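Local coordinates for protein 336aa long hypothetical dTDP-glucose 4,6-dehydratase (Pyrococcus horikoshii, PDB 2HUN) that binds NAD(+) on a Rossmann-type fold and probably acts as a dTDP-glucose 4,6-dehydratase, a lyase of nucleotide-sugar metabolism, at residues E31-D36 / T57-D62; S126-Y131 / L279-D284; I175-N180 / I239-A244. All coordinates share one frame; numbering follows the deposited sequence.

Interaction 1 (E31-D36 / T57-D62). With NAD (nicotinamide-adenine-dinucleotide), chain C.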
# COMPACT_ATOMS: atom_id res chain seq x y z
N GLU A 31 -3.64 -26.54 -17.38
CA GLU A 31 -3.52 -27.27 -16.12
C GLU A 31 -3.56 -26.29 -14.95
O GLU A 31 -3.10 -25.16 -15.05
CB GLU A 31 -2.21 -28.05 -16.08
CG GLU A 31 -2.15 -29.21 -17.06
CD GLU A 31 -0.81 -29.92 -17.00
OE1 GLU A 31 -0.40 -30.33 -15.90
OE2 GLU A 31 -0.16 -30.06 -18.07
N VAL A 32 -4.10 -26.75 -13.83
CA VAL A 32 -4.20 -25.91 -12.66
C VAL A 32 -3.67 -26.55 -11.38
O VAL A 32 -3.94 -27.71 -11.08
CB VAL A 32 -5.66 -25.50 -12.40
CG1 VAL A 32 -5.80 -24.87 -11.03
CG2 VAL A 32 -6.13 -24.54 -13.49
N ILE A 33 -2.90 -25.77 -10.63
CA ILE A 33 -2.40 -26.20 -9.35
C ILE A 33 -3.02 -25.18 -8.41
O ILE A 33 -2.77 -23.99 -8.54
CB ILE A 33 -0.88 -26.07 -9.22
CG1 ILE A 33 -0.18 -27.06 -10.16
CG2 ILE A 33 -0.47 -26.31 -7.78
CD1 ILE A 33 1.32 -26.91 -10.19
N ASN A 34 -3.85 -25.66 -7.49
CA ASN A 34 -4.53 -24.80 -6.54
C ASN A 34 -3.87 -24.87 -5.17
O ASN A 34 -3.84 -25.92 -4.54
CB ASN A 34 -6.01 -25.21 -6.46
CG ASN A 34 -6.73 -24.59 -5.27
OD1 ASN A 34 -6.30 -23.59 -4.72
ND2 ASN A 34 -7.86 -25.20 -4.89
N ILE A 35 -3.32 -23.75 -4.72
CA ILE A 35 -2.70 -23.71 -3.41
C ILE A 35 -3.65 -22.92 -2.52
O ILE A 35 -3.98 -21.77 -2.81
CB ILE A 35 -1.29 -23.05 -3.45
CG1 ILE A 35 -0.71 -23.00 -2.04
CG2 ILE A 35 -1.36 -21.66 -4.07
CD1 ILE A 35 0.73 -22.52 -1.97
N ASP A 36 -4.11 -23.57 -1.47
CA ASP A 36 -5.05 -22.96 -0.55
C ASP A 36 -4.72 -23.54 0.80
O ASP A 36 -4.43 -24.72 0.95
CB ASP A 36 -6.49 -23.30 -0.93
CG ASP A 36 -7.50 -22.34 -0.33
OD1 ASP A 36 -7.68 -22.33 0.90
OD2 ASP A 36 -8.13 -21.58 -1.11
N THR A 57 -4.48 -30.13 -9.69
CA THR A 57 -3.67 -30.59 -8.57
C THR A 57 -3.89 -29.63 -7.41
O THR A 57 -3.78 -28.42 -7.58
CB THR A 57 -2.16 -30.56 -8.89
OG1 THR A 57 -1.92 -31.21 -10.14
CG2 THR A 57 -1.37 -31.28 -7.81
N PHE A 58 -4.20 -30.17 -6.24
CA PHE A 58 -4.41 -29.34 -5.06
C PHE A 58 -3.23 -29.42 -4.11
O PHE A 58 -2.76 -30.50 -3.76
CB PHE A 58 -5.68 -29.74 -4.31
CG PHE A 58 -5.79 -29.09 -2.96
CD1 PHE A 58 -5.73 -27.70 -2.83
CD2 PHE A 58 -5.94 -29.86 -1.81
CE1 PHE A 58 -5.81 -27.10 -1.57
CE2 PHE A 58 -6.02 -29.26 -0.55
CZ PHE A 58 -5.95 -27.88 -0.43
N VAL A 59 -2.76 -28.25 -3.69
CA VAL A 59 -1.65 -28.16 -2.76
C VAL A 59 -2.08 -27.35 -1.55
O VAL A 59 -2.35 -26.15 -1.65
CB VAL A 59 -0.41 -27.49 -3.40
CG1 VAL A 59 0.70 -27.35 -2.36
CG2 VAL A 59 0.08 -28.31 -4.59
N LYS A 60 -2.15 -28.02 -0.40
CA LYS A 60 -2.52 -27.37 0.84
C LYS A 60 -1.30 -26.65 1.39
O LYS A 60 -0.26 -27.27 1.65
CB LYS A 60 -3.02 -28.41 1.84
CG LYS A 60 -3.28 -27.87 3.24
CD LYS A 60 -4.55 -28.47 3.81
CE LYS A 60 -4.67 -28.22 5.30
NZ LYS A 60 -3.84 -29.18 6.06
N GLY A 61 -1.43 -25.34 1.57
CA GLY A 61 -0.33 -24.55 2.08
C GLY A 61 -0.62 -23.06 2.07
O GLY A 61 -1.60 -22.61 1.49
N ASP A 62 0.27 -22.31 2.71
CA ASP A 62 0.17 -20.85 2.83
C ASP A 62 1.07 -20.17 1.80
O ASP A 62 2.25 -20.49 1.70
CB ASP A 62 0.60 -20.46 4.24
CG ASP A 62 0.42 -18.99 4.53
OD1 ASP A 62 0.30 -18.19 3.59
OD2 ASP A 62 0.40 -18.63 5.73
PA NAD C . -12.90 -16.32 0.13
O1A NAD C . -12.81 -15.87 1.53
O2A NAD C . -14.11 -17.06 -0.32
O5B NAD C . -11.64 -17.27 -0.14
C5B NAD C . -10.28 -16.88 0.10
C4B NAD C . -9.47 -18.15 -0.17
O4B NAD C . -8.06 -17.89 -0.02
C3B NAD C . -9.83 -19.28 0.83
O3B NAD C . -10.01 -20.52 0.14
C2B NAD C . -8.65 -19.25 1.83
O2B NAD C . -8.37 -20.46 2.52
C1B NAD C . -7.50 -18.78 0.94
N9A NAD C . -6.42 -18.08 1.67
C8A NAD C . -6.52 -17.02 2.49
N7A NAD C . -5.31 -16.70 2.94
C5A NAD C . -4.42 -17.54 2.42
C6A NAD C . -3.01 -17.72 2.52
N6A NAD C . -2.24 -16.94 3.26
N1A NAD C . -2.44 -18.78 1.78
C2A NAD C . -3.24 -19.61 0.99
N3A NAD C . -4.57 -19.45 0.89
C4A NAD C . -5.14 -18.43 1.60
O3 NAD C . -12.91 -14.97 -0.70
PN NAD C . -13.05 -14.56 -2.23
O1N NAD C . -14.26 -13.69 -2.21
O2N NAD C . -13.15 -15.74 -3.11
O5D NAD C . -11.80 -13.58 -2.51
C5D NAD C . -10.82 -13.80 -3.53
C4D NAD C . -10.06 -12.47 -3.79
O4D NAD C . -10.91 -11.52 -4.45
C3D NAD C . -9.54 -11.83 -2.50
O3D NAD C . -8.19 -11.35 -2.73
C2D NAD C . -10.54 -10.65 -2.26
O2D NAD C . -9.88 -9.59 -1.56
C1D NAD C . -10.95 -10.30 -3.68
N1N NAD C . -12.29 -9.69 -3.81
C2N NAD C . -13.49 -10.42 -3.54
C3N NAD C . -14.73 -9.76 -3.70
C7N NAD C . -16.07 -10.49 -3.44
O7N NAD C . -17.12 -9.92 -3.76
N7N NAD C . -16.07 -11.69 -2.88
C4N NAD C . -14.77 -8.41 -4.12
C5N NAD C . -13.57 -7.71 -4.38
C6N NAD C . -12.33 -8.34 -4.23
O HOH W 1 -2.16 -29.75 -12.11
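I33, N34, I35 and D36 pair in parallel register with T57, F58, V59 and K60, forming the adenosine side of the Rossmann fold, where strand 31-36 lies between strands 5-9 and 56-60. Backbone bonds alternate across the pair. N34 supplies its N-H to T57 O at 2.8 Å and its carbonyl to V59 N, a nearly straight bond of 2.7 Å (177°). T57 N reaches V32 O, D36 N reaches V59 O, and G61 N approaches D36 O from above the carbonyl plane as the second strand gives way to a loop. A water also donates to V32 O.

Apolar side chains sort by face. I33 and V59 run alongside each other, CG2 to CG2 at 3.8 Å, on the face that I35 shares; helix 66-74 packs on I35 and V59 through L72. On the other face, the F58 ring leans obliquely over the first strand: its CD1 is 3.1 Å from N34 O, and its CE1 is 3.9 Å from D36 CB.

Polar ends hold the cofactor. With CG opposite its backbone N (chi1 -160°), D36 carries its carboxylate beyond the strand end to the adenine ribose, where OD1 accepts from NAD O2B at 2.6 Å and OD2 accepts from O3B in a very short bond. L38 N and M12 N also bind this carboxylate. An acidic residue at the end of this strand that grips both ribose hydroxyls is a classic feature of NAD-preferring Rossmann folds, consistent with the bound NAD. With an alanine here, O2B and O3B of the ribose, and the N-H groups of L38 and M12, would probably lose this acceptor. At the adenine, D62 OD1, also bound by A64 N, accepts from NAD N6A at 2.9 Å (154°).

Interaction 2 (S126-Y131 / L279-D284). With NAD (nicotinamide-adenine-dinucleotide), chain C.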
# COMPACT_ATOMS: atom_id res chain seq x y z
N SER A 126 -7.41 -7.80 -6.52
CA SER A 126 -7.63 -6.87 -5.41
C SER A 126 -9.08 -6.40 -5.35
O SER A 126 -9.94 -6.92 -6.08
CB SER A 126 -6.66 -5.69 -5.54
OG SER A 126 -6.61 -4.91 -4.36
N THR A 127 -9.35 -5.40 -4.50
CA THR A 127 -10.71 -4.92 -4.29
C THR A 127 -11.01 -3.43 -4.49
O THR A 127 -10.13 -2.58 -4.37
CB THR A 127 -11.16 -5.27 -2.85
OG1 THR A 127 -12.44 -4.68 -2.59
CG2 THR A 127 -10.16 -4.74 -1.86
N ASP A 128 -12.28 -3.15 -4.77
CA ASP A 128 -12.75 -1.78 -4.97
C ASP A 128 -12.67 -1.00 -3.66
O ASP A 128 -12.73 0.23 -3.64
CB ASP A 128 -14.19 -1.79 -5.51
CG ASP A 128 -15.21 -2.39 -4.51
OD1 ASP A 128 -14.82 -3.20 -3.65
OD2 ASP A 128 -16.40 -2.04 -4.61
N GLU A 129 -12.52 -1.73 -2.55
CA GLU A 129 -12.44 -1.09 -1.25
C GLU A 129 -11.14 -0.33 -1.01
O GLU A 129 -11.07 0.50 -0.10
CB GLU A 129 -12.65 -2.12 -0.12
CG GLU A 129 -14.09 -2.58 0.04
CD GLU A 129 -14.28 -3.47 1.26
OE1 GLU A 129 -14.09 -2.98 2.39
OE2 GLU A 129 -14.61 -4.66 1.09
N VAL A 130 -10.11 -0.59 -1.81
CA VAL A 130 -8.84 0.11 -1.61
C VAL A 130 -9.00 1.62 -1.77
O VAL A 130 -8.30 2.38 -1.12
CB VAL A 130 -7.75 -0.38 -2.59
CG1 VAL A 130 -7.32 -1.79 -2.23
CG2 VAL A 130 -8.27 -0.32 -4.03
N TYR A 131 -9.94 2.03 -2.61
CA TYR A 131 -10.20 3.45 -2.86
C TYR A 131 -11.03 4.17 -1.80
O TYR A 131 -11.11 5.39 -1.79
CB TYR A 131 -10.99 3.62 -4.16
CG TYR A 131 -10.31 3.11 -5.41
CD1 TYR A 131 -9.30 3.85 -6.03
CD2 TYR A 131 -10.70 1.91 -5.99
CE1 TYR A 131 -8.70 3.40 -7.21
CE2 TYR A 131 -10.11 1.44 -7.17
CZ TYR A 131 -9.11 2.20 -7.77
OH TYR A 131 -8.54 1.76 -8.94
N LEU A 279 -22.08 3.54 3.20
CA LEU A 279 -21.06 4.03 2.27
C LEU A 279 -21.23 3.48 0.84
O LEU A 279 -21.67 2.36 0.61
CB LEU A 279 -19.69 3.66 2.81
CG LEU A 279 -19.44 4.22 4.21
CD1 LEU A 279 -17.97 4.14 4.62
CD2 LEU A 279 -19.85 5.68 4.34
N ARG A 280 -20.90 4.35 -0.13
CA ARG A 280 -20.94 3.96 -1.53
C ARG A 280 -19.53 3.73 -2.09
O ARG A 280 -18.60 4.48 -1.84
CB ARG A 280 -21.63 5.08 -2.32
CG ARG A 280 -21.59 4.88 -3.84
CD ARG A 280 -22.46 5.91 -4.59
NE ARG A 280 -22.42 5.69 -6.04
CZ ARG A 280 -21.43 6.30 -6.74
NH1 ARG A 280 -20.52 7.03 -6.12
NH2 ARG A 280 -21.36 6.13 -8.07
N TYR A 281 -19.39 2.64 -2.84
CA TYR A 281 -18.14 2.28 -3.47
C TYR A 281 -18.46 2.23 -4.95
O TYR A 281 -19.48 1.67 -5.34
CB TYR A 281 -17.68 0.91 -2.98
CG TYR A 281 -17.28 0.93 -1.53
CD1 TYR A 281 -15.97 1.21 -1.15
CD2 TYR A 281 -18.21 0.68 -0.52
CE1 TYR A 281 -15.59 1.25 0.19
CE2 TYR A 281 -17.85 0.71 0.82
CZ TYR A 281 -16.54 1.00 1.17
OH TYR A 281 -16.17 1.02 2.49
N SER A 282 -17.60 2.82 -5.78
CA SER A 282 -17.87 2.84 -7.21
C SER A 282 -16.58 2.87 -8.03
O SER A 282 -15.72 3.71 -7.81
CB SER A 282 -18.74 4.04 -7.55
OG SER A 282 -19.14 4.01 -8.90
N LEU A 283 -16.47 1.93 -8.97
CA LEU A 283 -15.30 1.84 -9.83
C LEU A 283 -15.61 2.20 -11.28
O LEU A 283 -16.64 1.82 -11.82
CB LEU A 283 -14.72 0.42 -9.81
CG LEU A 283 -14.29 -0.19 -8.48
CD1 LEU A 283 -13.48 -1.45 -8.77
CD2 LEU A 283 -13.45 0.78 -7.68
N ASP A 284 -14.68 2.94 -11.88
CA ASP A 284 -14.77 3.34 -13.27
C ASP A 284 -13.98 2.26 -14.01
O ASP A 284 -12.76 2.22 -13.91
CB ASP A 284 -14.08 4.70 -13.47
CG ASP A 284 -14.05 5.15 -14.92
OD1 ASP A 284 -14.00 4.28 -15.83
OD2 ASP A 284 -14.06 6.38 -15.15
PA NAD C . -12.90 -16.32 0.13
O1A NAD C . -12.81 -15.87 1.53
O2A NAD C . -14.11 -17.06 -0.32
O5B NAD C . -11.64 -17.27 -0.14
C5B NAD C . -10.28 -16.88 0.10
C4B NAD C . -9.47 -18.15 -0.17
O4B NAD C . -8.06 -17.89 -0.02
C3B NAD C . -9.83 -19.28 0.83
O3B NAD C . -10.01 -20.52 0.14
C2B NAD C . -8.65 -19.25 1.83
O2B NAD C . -8.37 -20.46 2.52
C1B NAD C . -7.50 -18.78 0.94
N9A NAD C . -6.42 -18.08 1.67
C8A NAD C . -6.52 -17.02 2.49
N7A NAD C . -5.31 -16.70 2.94
C5A NAD C . -4.42 -17.54 2.42
C6A NAD C . -3.01 -17.72 2.52
N6A NAD C . -2.24 -16.94 3.26
N1A NAD C . -2.44 -18.78 1.78
C2A NAD C . -3.24 -19.61 0.99
N3A NAD C . -4.57 -19.45 0.89
C4A NAD C . -5.14 -18.43 1.60
O3 NAD C . -12.91 -14.97 -0.70
PN NAD C . -13.05 -14.56 -2.23
O1N NAD C . -14.26 -13.69 -2.21
O2N NAD C . -13.15 -15.74 -3.11
O5D NAD C . -11.80 -13.58 -2.51
C5D NAD C . -10.82 -13.80 -3.53
C4D NAD C . -10.06 -12.47 -3.79
O4D NAD C . -10.91 -11.52 -4.45
C3D NAD C . -9.54 -11.83 -2.50
O3D NAD C . -8.19 -11.35 -2.73
C2D NAD C . -10.54 -10.65 -2.26
O2D NAD C . -9.88 -9.59 -1.56
C1D NAD C . -10.95 -10.30 -3.68
N1N NAD C . -12.29 -9.69 -3.81
C2N NAD C . -13.49 -10.42 -3.54
C3N NAD C . -14.73 -9.76 -3.70
C7N NAD C . -16.07 -10.49 -3.44
O7N NAD C . -17.12 -9.92 -3.76
N7N NAD C . -16.07 -11.69 -2.88
C4N NAD C . -14.77 -8.41 -4.12
C5N NAD C . -13.57 -7.71 -4.38
C6N NAD C . -12.33 -8.34 -4.23
O HOH W 2 -14.65 2.66 -4.19
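L283 spreads its two methyls over two neighbours: CD1 rests on CB of D128 at 3.4 Å, while CD2 meets the Y131 ring obliquely, 3.4 Å from CD2 of that tyrosine. The leucine and tyrosine side chains cross at about a right angle. Two residues earlier, Y281 offers one ring face to CG of E129, which lies 4.1 Å from its CE1. The Y281 CB also sits 3.6 Å from OD2 of D128, whose carboxylate is carried there by a first torsion (chi1 64°) that tucks CG between the backbone N and carbonyl.

Segment 126-131 turns sharply as it leaves strand 121-127. T127 OG1 accepts from E129 N at 3.0 Å in an ST turn, and T127 CB packs 3.6 Å from NAD C6N. The loop 279-284 packs on D128, E129 and Y131, just beyond this NAD-lining end of the strand. S282 OG is engaged by E247 and S138.

No direct hydrogen bond joins the segments. The loop is therefore fitted to the turn mainly by carbon contacts, with one carboxylate oxygen of D128 lying on Y281 CB and one water bridging D128 O and, weakly, S282 N.

Interaction 3 (I175-N180 / I239-A244). With NAD (nicotinamide-adenine-dinucleotide), chain C.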
# COMPACT_ATOMS: atom_id res chain seq x y z
N ILE A 175 -2.68 -5.94 -12.10
CA ILE A 175 -3.52 -5.96 -10.90
C ILE A 175 -4.96 -5.74 -11.32
O ILE A 175 -5.24 -4.93 -12.22
CB ILE A 175 -3.14 -4.81 -9.93
CG1 ILE A 175 -1.72 -5.01 -9.38
CG2 ILE A 175 -4.15 -4.73 -8.79
CD1 ILE A 175 -1.19 -3.80 -8.63
N THR A 176 -5.89 -6.46 -10.69
CA THR A 176 -7.30 -6.28 -10.98
C THR A 176 -8.01 -5.83 -9.70
O THR A 176 -7.61 -6.20 -8.59
CB THR A 176 -7.97 -7.59 -11.48
OG1 THR A 176 -7.80 -8.62 -10.50
CG2 THR A 176 -7.35 -8.03 -12.80
N ARG A 177 -9.04 -5.00 -9.86
CA ARG A 177 -9.83 -4.52 -8.73
C ARG A 177 -11.29 -4.61 -9.15
O ARG A 177 -11.72 -3.95 -10.10
CB ARG A 177 -9.45 -3.08 -8.36
CG ARG A 177 -8.10 -2.94 -7.65
CD ARG A 177 -7.67 -1.49 -7.54
NE ARG A 177 -6.39 -1.33 -6.86
CZ ARG A 177 -5.65 -0.22 -6.95
NH1 ARG A 177 -6.07 0.79 -7.70
NH2 ARG A 177 -4.49 -0.13 -6.30
N CYS A 178 -12.06 -5.42 -8.43
CA CYS A 178 -13.47 -5.61 -8.76
C CYS A 178 -14.42 -5.27 -7.62
O CYS A 178 -14.03 -5.22 -6.46
CB CYS A 178 -13.70 -7.07 -9.17
SG CYS A 178 -13.46 -8.19 -7.77
N THR A 179 -15.68 -5.08 -7.99
CA THR A 179 -16.72 -4.76 -7.03
C THR A 179 -17.24 -6.05 -6.39
O THR A 179 -16.56 -7.07 -6.41
CB THR A 179 -17.88 -4.02 -7.72
OG1 THR A 179 -18.46 -4.87 -8.72
CG2 THR A 179 -17.36 -2.76 -8.39
N ASN A 180 -18.44 -6.00 -5.85
CA ASN A 180 -19.03 -7.16 -5.18
C ASN A 180 -19.41 -8.31 -6.10
O ASN A 180 -20.18 -8.12 -7.04
CB ASN A 180 -20.25 -6.72 -4.38
CG ASN A 180 -19.94 -5.59 -3.44
OD1 ASN A 180 -19.25 -5.77 -2.43
ND2 ASN A 180 -20.43 -4.39 -3.77
N ILE A 239 -3.05 -1.49 -13.76
CA ILE A 239 -4.14 -1.87 -12.88
C ILE A 239 -5.42 -1.81 -13.71
O ILE A 239 -5.59 -0.91 -14.55
CB ILE A 239 -4.27 -0.91 -11.67
CG1 ILE A 239 -2.98 -0.94 -10.84
CG2 ILE A 239 -5.46 -1.32 -10.81
CD1 ILE A 239 -3.03 -0.06 -9.61
N TYR A 240 -6.30 -2.78 -13.50
CA TYR A 240 -7.56 -2.85 -14.23
C TYR A 240 -8.77 -2.94 -13.31
O TYR A 240 -8.95 -3.95 -12.61
CB TYR A 240 -7.56 -4.06 -15.18
CG TYR A 240 -6.57 -3.99 -16.32
CD1 TYR A 240 -6.87 -3.27 -17.49
CD2 TYR A 240 -5.33 -4.63 -16.24
CE1 TYR A 240 -5.96 -3.20 -18.55
CE2 TYR A 240 -4.42 -4.57 -17.28
CZ TYR A 240 -4.73 -3.86 -18.43
OH TYR A 240 -3.83 -3.82 -19.46
N ASN A 241 -9.60 -1.90 -13.29
CA ASN A 241 -10.81 -1.90 -12.47
C ASN A 241 -11.79 -2.79 -13.21
O ASN A 241 -11.82 -2.80 -14.44
CB ASN A 241 -11.44 -0.51 -12.36
CG ASN A 241 -10.78 0.39 -11.33
OD1 ASN A 241 -10.08 -0.07 -10.42
ND2 ASN A 241 -11.04 1.69 -11.45
N ILE A 242 -12.63 -3.51 -12.46
CA ILE A 242 -13.64 -4.38 -13.06
C ILE A 242 -14.96 -4.13 -12.34
O ILE A 242 -15.08 -4.39 -11.14
CB ILE A 242 -13.27 -5.88 -12.90
CG1 ILE A 242 -11.87 -6.14 -13.48
CG2 ILE A 242 -14.30 -6.74 -13.61
CD1 ILE A 242 -11.35 -7.55 -13.22
N SER A 243 -15.94 -3.62 -13.08
CA SER A 243 -17.25 -3.31 -12.54
C SER A 243 -18.33 -3.46 -13.61
O SER A 243 -18.09 -3.23 -14.80
CB SER A 243 -17.28 -1.89 -11.98
OG SER A 243 -17.06 -0.93 -13.00
N ALA A 244 -19.52 -3.85 -13.18
CA ALA A 244 -20.62 -4.07 -14.10
C ALA A 244 -21.49 -2.84 -14.34
O ALA A 244 -22.27 -2.81 -15.29
CB ALA A 244 -21.48 -5.21 -13.60
PA NAD C . -12.90 -16.32 0.13
O1A NAD C . -12.81 -15.87 1.53
O2A NAD C . -14.11 -17.06 -0.32
O5B NAD C . -11.64 -17.27 -0.14
C5B NAD C . -10.28 -16.88 0.10
C4B NAD C . -9.47 -18.15 -0.17
O4B NAD C . -8.06 -17.89 -0.02
C3B NAD C . -9.83 -19.28 0.83
O3B NAD C . -10.01 -20.52 0.14
C2B NAD C . -8.65 -19.25 1.83
O2B NAD C . -8.37 -20.46 2.52
C1B NAD C . -7.50 -18.78 0.94
N9A NAD C . -6.42 -18.08 1.67
C8A NAD C . -6.52 -17.02 2.49
N7A NAD C . -5.31 -16.70 2.94
C5A NAD C . -4.42 -17.54 2.42
C6A NAD C . -3.01 -17.72 2.52
N6A NAD C . -2.24 -16.94 3.26
N1A NAD C . -2.44 -18.78 1.78
C2A NAD C . -3.24 -19.61 0.99
N3A NAD C . -4.57 -19.45 0.89
C4A NAD C . -5.14 -18.43 1.60
O3 NAD C . -12.91 -14.97 -0.70
PN NAD C . -13.05 -14.56 -2.23
O1N NAD C . -14.26 -13.69 -2.21
O2N NAD C . -13.15 -15.74 -3.11
O5D NAD C . -11.80 -13.58 -2.51
C5D NAD C . -10.82 -13.80 -3.53
C4D NAD C . -10.06 -12.47 -3.79
O4D NAD C . -10.91 -11.52 -4.45
C3D NAD C . -9.54 -11.83 -2.50
O3D NAD C . -8.19 -11.35 -2.73
C2D NAD C . -10.54 -10.65 -2.26
O2D NAD C . -9.88 -9.59 -1.56
C1D NAD C . -10.95 -10.30 -3.68
N1N NAD C . -12.29 -9.69 -3.81
C2N NAD C . -13.49 -10.42 -3.54
C3N NAD C . -14.73 -9.76 -3.70
C7N NAD C . -16.07 -10.49 -3.44
O7N NAD C . -17.12 -9.92 -3.76
N7N NAD C . -16.07 -11.69 -2.88
C4N NAD C . -14.77 -8.41 -4.12
C5N NAD C . -13.57 -7.71 -4.38
C6N NAD C . -12.33 -8.34 -4.23
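R177 and N241 sit opposite one another on parallel strands, and the arginine then runs back along the strand over I239. R177 CB lies 3.7 Å from N241 OD1. With CG beside the backbone N (chi1 -74°) and the chain extended as far as NE, R177 CD comes to lie 4.0 Å from I239 CG2, and NE passes the same methyl. R177 CZ is 3.7 Å from I239 CD1, and this methyl lies against part of one guanidinium face, offset toward the rim, with NH2 at 3.6 Å; NH1 lies near both methyls. The N-H groups serve polar partners: NH2 forms a salt bridge with D159, and NH1 bonds Y131 OH, which also binds N241 OD1. The D159 carboxylate probably balances the charge of this buried arginine.

I175 and I239 pack flank to flank on the R177 face; on the opposite face, CB of T176 meets CD1 of I242, and C178 packs against the same isoleucine. The backbones are joined by four N-H to carbonyl bonds. Y240 N donates to I175 O, R177 N to Y240 O, and I242 N to R177 O at 2.6 Å; the last, T179 N to I242 O, is the longest at 3.3 Å.

At the end of strand segment 175-178 the chain turns to the cofactor. C178 SG lies 3.4 Å from NAD C5N, and T179 O is 3.2 Å from C4N. T179 OG1 is bonded to D216. A strand whose carboxy-terminal end borders the nicotinamide, flanked by a parallel neighbour, is typical of the extended short-chain dehydrogenase/reductase family.

Overall arrangement
All three contacts draw on one sheet. Its parallel order runs 56-60, 31-36, 5-9, 78-81, 121-127, 172-182, and both 215-219 and 239-242 pair beside 172-182. Interaction 1 lies toward one end and interaction 3 toward the other, their centres about 24 Å apart. Interaction 2 lies beside interaction 3, with centres about 8 Å apart, because strands 121-127 and 172-182 are neighbours; S126 N meets T176 O across that join. Along the chain interaction 1 is complete first; both segments of interaction 3 then fall between the two segments of interaction 2. NAD spans the gap, its adenosine at interaction 1 and its nicotinamide at interactions 2 and 3, so distant chain regions build a single cofactor groove.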